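Local coordinates for protein glutamine amidotransferase subunit pdxT (Thermus thermophilus, PDB 2YWD) that probably hydrolyses glutamine to glutamate and ammonia, which is passed to the partner subunit PdxS for the synthesis of pyridoxal 5'-phosphate, at residues Gly6-Gln11 with Leu43-Gly48; Val134-Pro139 with Ser170-Leu175. One frame throughout, in Å; residues are numbered along the deposited sequence.

Contact 1 (Gly6-Gln11 with Leu43-Gly48)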
loop_
_atom_site.group_PDB
_atom_site.type_symbol
_atom_site.label_atom_id
_atom_site.label_comp_id
_atom_site.label_asym_id
_atom_site.label_seq_id
_atom_site.Cartn_x
_atom_site.Cartn_y
_atom_site.Cartn_z
ATOM N N GLY A 6 9.915 -3.868 6.542
ATOM C CA GLY A 6 8.913 -4.051 7.570
ATOM C C GLY A 6 7.499 -4.015 7.026
ATOM O O GLY A 6 7.262 -3.587 5.894
ATOM N N VAL A 7 6.563 -4.493 7.838
ATOM C CA VAL A 7 5.145 -4.489 7.490
ATOM C C VAL A 7 4.453 -3.901 8.713
ATOM O O VAL A 7 4.660 -4.381 9.826
ATOM C CB VAL A 7 4.605 -5.915 7.244
ATOM C CG1 VAL A 7 3.135 -5.850 6.835
ATOM C CG2 VAL A 7 5.421 -6.605 6.156
ATOM N N LEU A 8 3.661 -2.848 8.519
ATOM C CA LEU A 8 2.959 -2.220 9.637
ATOM C C LEU A 8 2.031 -3.271 10.225
ATOM O O LEU A 8 1.205 -3.844 9.512
ATOM C CB LEU A 8 2.158 -1.010 9.155
ATOM C CG LEU A 8 1.590 -0.097 10.243
ATOM C CD1 LEU A 8 2.723 0.480 11.090
ATOM C CD2 LEU A 8 0.802 1.023 9.589
ATOM N N ALA A 9 2.173 -3.534 11.522
ATOM C CA ALA A 9 1.368 -4.562 12.178
ATOM C C ALA A 9 0.522 -4.056 13.343
ATOM O O ALA A 9 0.494 -4.669 14.410
ATOM C CB ALA A 9 2.275 -5.692 12.653
ATOM N N LEU A 10 -0.169 -2.944 13.137
ATOM C CA LEU A 10 -1.021 -2.383 14.172
ATOM C C LEU A 10 -2.391 -3.053 14.151
ATOM O O LEU A 10 -3.037 -3.209 15.190
ATOM C CB LEU A 10 -1.179 -0.878 13.957
ATOM C CG LEU A 10 0.112 -0.061 14.058
ATOM C CD1 LEU A 10 -0.188 1.398 13.772
ATOM C CD2 LEU A 10 0.720 -0.227 15.445
ATOM N N GLN A 11 -2.818 -3.450 12.955
ATOM C CA GLN A 11 -4.112 -4.097 12.748
ATOM C C GLN A 11 -4.144 -4.648 11.335
ATOM O O GLN A 11 -3.411 -4.185 10.463
ATOM C CB GLN A 11 -5.241 -3.068 12.899
ATOM C CG GLN A 11 -6.680 -3.596 12.764
ATOM C CD GLN A 11 -7.110 -3.914 11.327
ATOM O OE1 GLN A 11 -6.803 -3.176 10.387
ATOM N NE2 GLN A 11 -7.851 -5.007 11.162
ATOM N N LEU A 43 8.693 -0.089 3.888
ATOM C CA LEU A 43 7.599 -0.384 4.799
ATOM C C LEU A 43 6.326 -0.668 4.010
ATOM O O LEU A 43 5.941 0.110 3.141
ATOM C CB LEU A 43 7.344 0.798 5.740
ATOM C CG LEU A 43 6.131 0.652 6.665
ATOM C CD1 LEU A 43 6.397 -0.441 7.690
ATOM C CD2 LEU A 43 5.856 1.979 7.371
ATOM N N ILE A 44 5.686 -1.792 4.306
ATOM C CA ILE A 44 4.441 -2.145 3.641
ATOM C C ILE A 44 3.294 -1.903 4.611
ATOM O O ILE A 44 3.362 -2.316 5.766
ATOM C CB ILE A 44 4.405 -3.631 3.235
ATOM C CG1 ILE A 44 5.483 -3.914 2.185
ATOM C CG2 ILE A 44 3.014 -3.990 2.701
ATOM C CD1 ILE A 44 5.556 -5.370 1.762
ATOM N N VAL A 45 2.262 -1.210 4.146
ATOM C CA VAL A 45 1.079 -0.951 4.956
ATOM C C VAL A 45 0.066 -1.901 4.321
ATOM O O VAL A 45 -0.362 -1.701 3.183
ATOM C CB VAL A 45 0.632 0.521 4.837
ATOM C CG1 VAL A 45 -0.571 0.777 5.735
ATOM C CG2 VAL A 45 1.786 1.438 5.241
ATOM N N PRO A 46 -0.325 -2.955 5.057
ATOM C CA PRO A 46 -1.260 -4.003 4.636
ATOM C C PRO A 46 -2.727 -3.675 4.448
ATOM O O PRO A 46 -3.186 -2.574 4.738
ATOM C CB PRO A 46 -1.078 -5.054 5.717
ATOM C CG PRO A 46 -0.998 -4.196 6.942
ATOM C CD PRO A 46 -0.044 -3.078 6.504
ATOM N N GLY A 47 -3.454 -4.670 3.954
ATOM C CA GLY A 47 -4.883 -4.519 3.785
ATOM C C GLY A 47 -5.429 -4.642 5.194
ATOM O O GLY A 47 -4.733 -5.127 6.093
ATOM N N GLY A 48 -6.662 -4.201 5.399
ATOM C CA GLY A 48 -7.244 -4.274 6.724
ATOM C C GLY A 48 -8.329 -3.232 6.892
ATOM O O GLY A 48 -9.028 -2.899 5.940
#

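Contact 2 (Val134-Pro139 with Ser170-Leu175)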
loop_
_atom_site.group_PDB
_atom_site.type_symbol
_atom_site.label_atom_id
_atom_site.label_comp_id
_atom_site.label_asym_id
_atom_site.label_seq_id
_atom_site.Cartn_x
_atom_site.Cartn_y
_atom_site.Cartn_z
ATOM N N VAL A 134 -6.246 -9.572 -7.009
ATOM C CA VAL A 134 -7.289 -10.012 -6.090
ATOM C C VAL A 134 -7.893 -8.785 -5.416
ATOM O O VAL A 134 -7.210 -8.066 -4.684
ATOM C CB VAL A 134 -6.714 -10.968 -5.019
ATOM C CG1 VAL A 134 -7.805 -11.353 -4.017
ATOM C CG2 VAL A 134 -6.154 -12.227 -5.693
ATOM N N PHE A 135 -9.178 -8.553 -5.679
ATOM C CA PHE A 135 -9.905 -7.405 -5.139
ATOM C C PHE A 135 -10.962 -7.809 -4.098
ATOM O O PHE A 135 -11.779 -8.699 -4.340
ATOM C CB PHE A 135 -10.599 -6.651 -6.283
ATOM C CG PHE A 135 -9.656 -6.083 -7.316
ATOM C CD1 PHE A 135 -9.328 -4.728 -7.309
ATOM C CD2 PHE A 135 -9.124 -6.897 -8.317
ATOM C CE1 PHE A 135 -8.488 -4.189 -8.288
ATOM C CE2 PHE A 135 -8.280 -6.368 -9.300
ATOM C CZ PHE A 135 -7.963 -5.009 -9.285
ATOM N N ILE A 136 -10.941 -7.144 -2.945
ATOM C CA ILE A 136 -11.901 -7.410 -1.870
ATOM C C ILE A 136 -12.371 -6.074 -1.287
ATOM O O ILE A 136 -11.597 -5.374 -0.638
ATOM C CB ILE A 136 -11.250 -8.266 -0.757
ATOM C CG1 ILE A 136 -10.829 -9.624 -1.337
ATOM C CG2 ILE A 136 -12.222 -8.458 0.398
ATOM C CD1 ILE A 136 -10.058 -10.507 -0.369
ATOM N N ARG A 137 -13.636 -5.722 -1.518
ATOM C CA ARG A 137 -14.183 -4.446 -1.042
ATOM C C ARG A 137 -13.212 -3.347 -1.472
ATOM O O ARG A 137 -13.003 -2.362 -0.768
ATOM C CB ARG A 137 -14.318 -4.448 0.485
ATOM C CG ARG A 137 -15.359 -5.418 1.029
ATOM C CD ARG A 137 -15.600 -5.181 2.515
ATOM N NE ARG A 137 -14.363 -5.299 3.280
ATOM C CZ ARG A 137 -13.813 -6.453 3.646
ATOM N NH1 ARG A 137 -14.395 -7.603 3.328
ATOM N NH2 ARG A 137 -12.670 -6.456 4.317
ATOM N N ALA A 138 -12.635 -3.531 -2.653
ATOM C CA ALA A 138 -11.627 -2.622 -3.180
ATOM C C ALA A 138 -11.958 -1.136 -3.263
ATOM O O ALA A 138 -13.061 -0.745 -3.644
ATOM C CB ALA A 138 -11.175 -3.117 -4.548
ATOM N N PRO A 139 -10.990 -0.283 -2.891
ATOM C CA PRO A 139 -11.197 1.163 -2.952
ATOM C C PRO A 139 -10.964 1.570 -4.406
ATOM O O PRO A 139 -10.417 0.794 -5.197
ATOM C CB PRO A 139 -10.116 1.702 -2.023
ATOM C CG PRO A 139 -8.988 0.741 -2.255
ATOM C CD PRO A 139 -9.707 -0.601 -2.237
ATOM N N SER A 170 -4.980 -1.158 -5.222
ATOM C CA SER A 170 -6.307 -1.339 -4.652
ATOM C C SER A 170 -6.569 -2.838 -4.502
ATOM O O SER A 170 -7.568 -3.246 -3.900
ATOM C CB SER A 170 -7.374 -0.693 -5.541
ATOM O OG SER A 170 -7.225 -1.086 -6.890
ATOM N N PHE A 171 -5.654 -3.645 -5.045
ATOM C CA PHE A 171 -5.748 -5.104 -4.974
ATOM C C PHE A 171 -4.707 -5.693 -4.015
ATOM O O PHE A 171 -3.818 -4.988 -3.540
ATOM C CB PHE A 171 -5.593 -5.720 -6.370
ATOM C CG PHE A 171 -4.307 -5.364 -7.057
ATOM C CD1 PHE A 171 -3.178 -6.160 -6.907
ATOM C CD2 PHE A 171 -4.228 -4.230 -7.865
ATOM C CE1 PHE A 171 -1.986 -5.837 -7.548
ATOM C CE2 PHE A 171 -3.041 -3.896 -8.515
ATOM C CZ PHE A 171 -1.917 -4.702 -8.356
ATOM N N HIS A 172 -4.821 -6.993 -3.748
ATOM C CA HIS A 172 -3.941 -7.684 -2.808
ATOM C C HIS A 172 -2.911 -8.617 -3.437
ATOM O O HIS A 172 -3.179 -9.804 -3.638
ATOM C CB HIS A 172 -4.790 -8.504 -1.834
ATOM C CG HIS A 172 -5.732 -7.687 -1.007
ATOM N ND1 HIS A 172 -5.388 -7.178 0.226
ATOM C CD2 HIS A 172 -7.009 -7.301 -1.232
ATOM C CE1 HIS A 172 -6.416 -6.515 0.727
ATOM N NE2 HIS A 172 -7.413 -6.575 -0.138
ATOM N N PRO A 173 -1.713 -8.104 -3.743
ATOM C CA PRO A 173 -0.708 -8.987 -4.343
ATOM C C PRO A 173 -0.290 -10.089 -3.373
ATOM O O PRO A 173 0.138 -11.167 -3.791
ATOM C CB PRO A 173 0.441 -8.034 -4.664
ATOM C CG PRO A 173 0.321 -6.993 -3.587
ATOM C CD PRO A 173 -1.175 -6.747 -3.546
ATOM N N GLU A 174 -0.427 -9.815 -2.077
ATOM C CA GLU A 174 -0.055 -10.778 -1.043
ATOM C C GLU A 174 -1.053 -11.929 -0.953
ATOM O O GLU A 174 -0.827 -12.897 -0.222
ATOM C CB GLU A 174 0.064 -10.094 0.327
ATOM C CG GLU A 174 -1.270 -9.800 1.016
ATOM C CD GLU A 174 -1.996 -8.586 0.465
ATOM O OE1 GLU A 174 -1.576 -8.045 -0.583
ATOM O OE2 GLU A 174 -2.999 -8.170 1.088
ATOM N N LEU A 175 -2.161 -11.826 -1.681
ATOM C CA LEU A 175 -3.154 -12.893 -1.667
ATOM C C LEU A 175 -2.943 -13.850 -2.831
ATOM O O LEU A 175 -3.829 -14.637 -3.183
ATOM C CB LEU A 175 -4.575 -12.323 -1.678
ATOM C CG LEU A 175 -4.969 -11.676 -0.344
ATOM C CD1 LEU A 175 -6.432 -11.263 -0.378
ATOM C CD2 LEU A 175 -4.726 -12.668 0.797
HETATM O O HOH W 1 -3.513 -9.552 -6.310
HETATM O O HOH W 2 -8.994 -5.015 -2.458
HETATM O O HOH W 3 -9.761 -6.218 1.345
HETATM O O HOH W 4 -9.430 0.174 -7.840
#

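Contact 1 (Gly6-Gln11 with Leu43-Gly48)
Ile44 O takes the shortest polar bond of this pair, from Leu8 N at 2.8 Å, the donor standing almost straight out from the carbonyl at a C=O...N angle of 171°. The same oxygen is approached by Val7 CA, a CA-H...O contact of 3.3 Å. One step back along the strands Ile44 N gives its hydrogen to Gly6 O at 2.9 Å, and Leu43 CA adds a second CA-H...O contact to that acceptor. Gly6 pairs with Leu43 and Val7 with Ile44 in parallel register. Leu43 lays CD1 over the neighbouring strand's backbone, 3.7 Å from Leu8 N, beside Gly6, which has no side chain. Branched Val7 and Ile44 suit the extended chain and share the sheet face that helix 14-22 covers through Phe14 and His17. Beyond the pairing, Leu8 turns CG anti to its own nitrogen (chi1 -169°), and its CD2 comes to lie beside Val45 CG1 at 4.1 Å, the two side chains pointing the same way. Pro46, which has no N-H to offer a further strand bond, instead sets its ring against Leu8, CD lying 3.3 Å from Leu8 O. Farther on the chains diverge, and the bent side chain of Gln11 spans the widening gap: OE1 stops 3.8 Å from Gly48 CA and accepts a hydrogen bond from Glu49 N. Gly48 adopts a backbone conformation strained for other residues, and a CB there would run into Gln11 OE1. Adjacent parallel strands, the second running into a Pro-Gly-Gly loop at the predicted glutamine site, are consistent with the class I glutamine amidotransferase fold.

Contact 2 (Val134-Pro139 with Ser170-Leu175)
His172 N donates to Val134 O at 2.8 Å, in the carbonyl plane, tying the loop bearing the histidine and glutamate of a predicted Cys-His-Glu triad to strand 129-136. The same oxygen lies at the imidazole edge, 3.5 Å from His172 CD2. Water 3 links Ile136 O to His172 NE2, while water 2 accepts from Ile136 N and donates to Ser170 O. Leu175 CD1 packs crosswise on Ile136 CD1 at 3.7 Å and meets Val134 CG1. The flat Phe135 ring offers a broad face to Phe171 CB, which sits over its centre in a CH-pi contact, with Ser170 OG at the ring edge; Phe119 also stacks on Phe135. Phe171 holds CG between its backbone N and carbonyl carbon (chi1 58°), which leads its ring away and leaves CB facing Phe135. A serine at Phe135 would probably open a gap beneath Phe171 CB and deprive Phe119 of its stacking mate. Pro139 CG lies against Ser170 CB, and water 4 joins Pro139 O to Ser170 OG. Glu174 orients the imidazole: His172 ND1 donates to the syn side of Glu174 OE2 at 2.7 Å, 28° out of the carboxylate plane but with the oxygen only 9° out of the ring plane.

Contact 1 and contact 2 have centres about 14 Å apart and approach the predicted active site from different parts of the chain. They touch where Gly47 CA packs against His172 CE1 at 4.0 Å, a close approach suited to a residue without a side chain. The predicted nucleophile, Cys81, belongs to neither: its side chain is about 3 Å from that of His172 and about 6 Å from Gly48. Pro46 of contact 1 likewise comes within about 6 Å of the Glu174 side chain. Thus 43-48 brings Gly48 and 134-139 brings Ile136 and Arg137 to the predicted glutamine site, while 170-175 supplies His172 and Glu174 of the predicted charge relay.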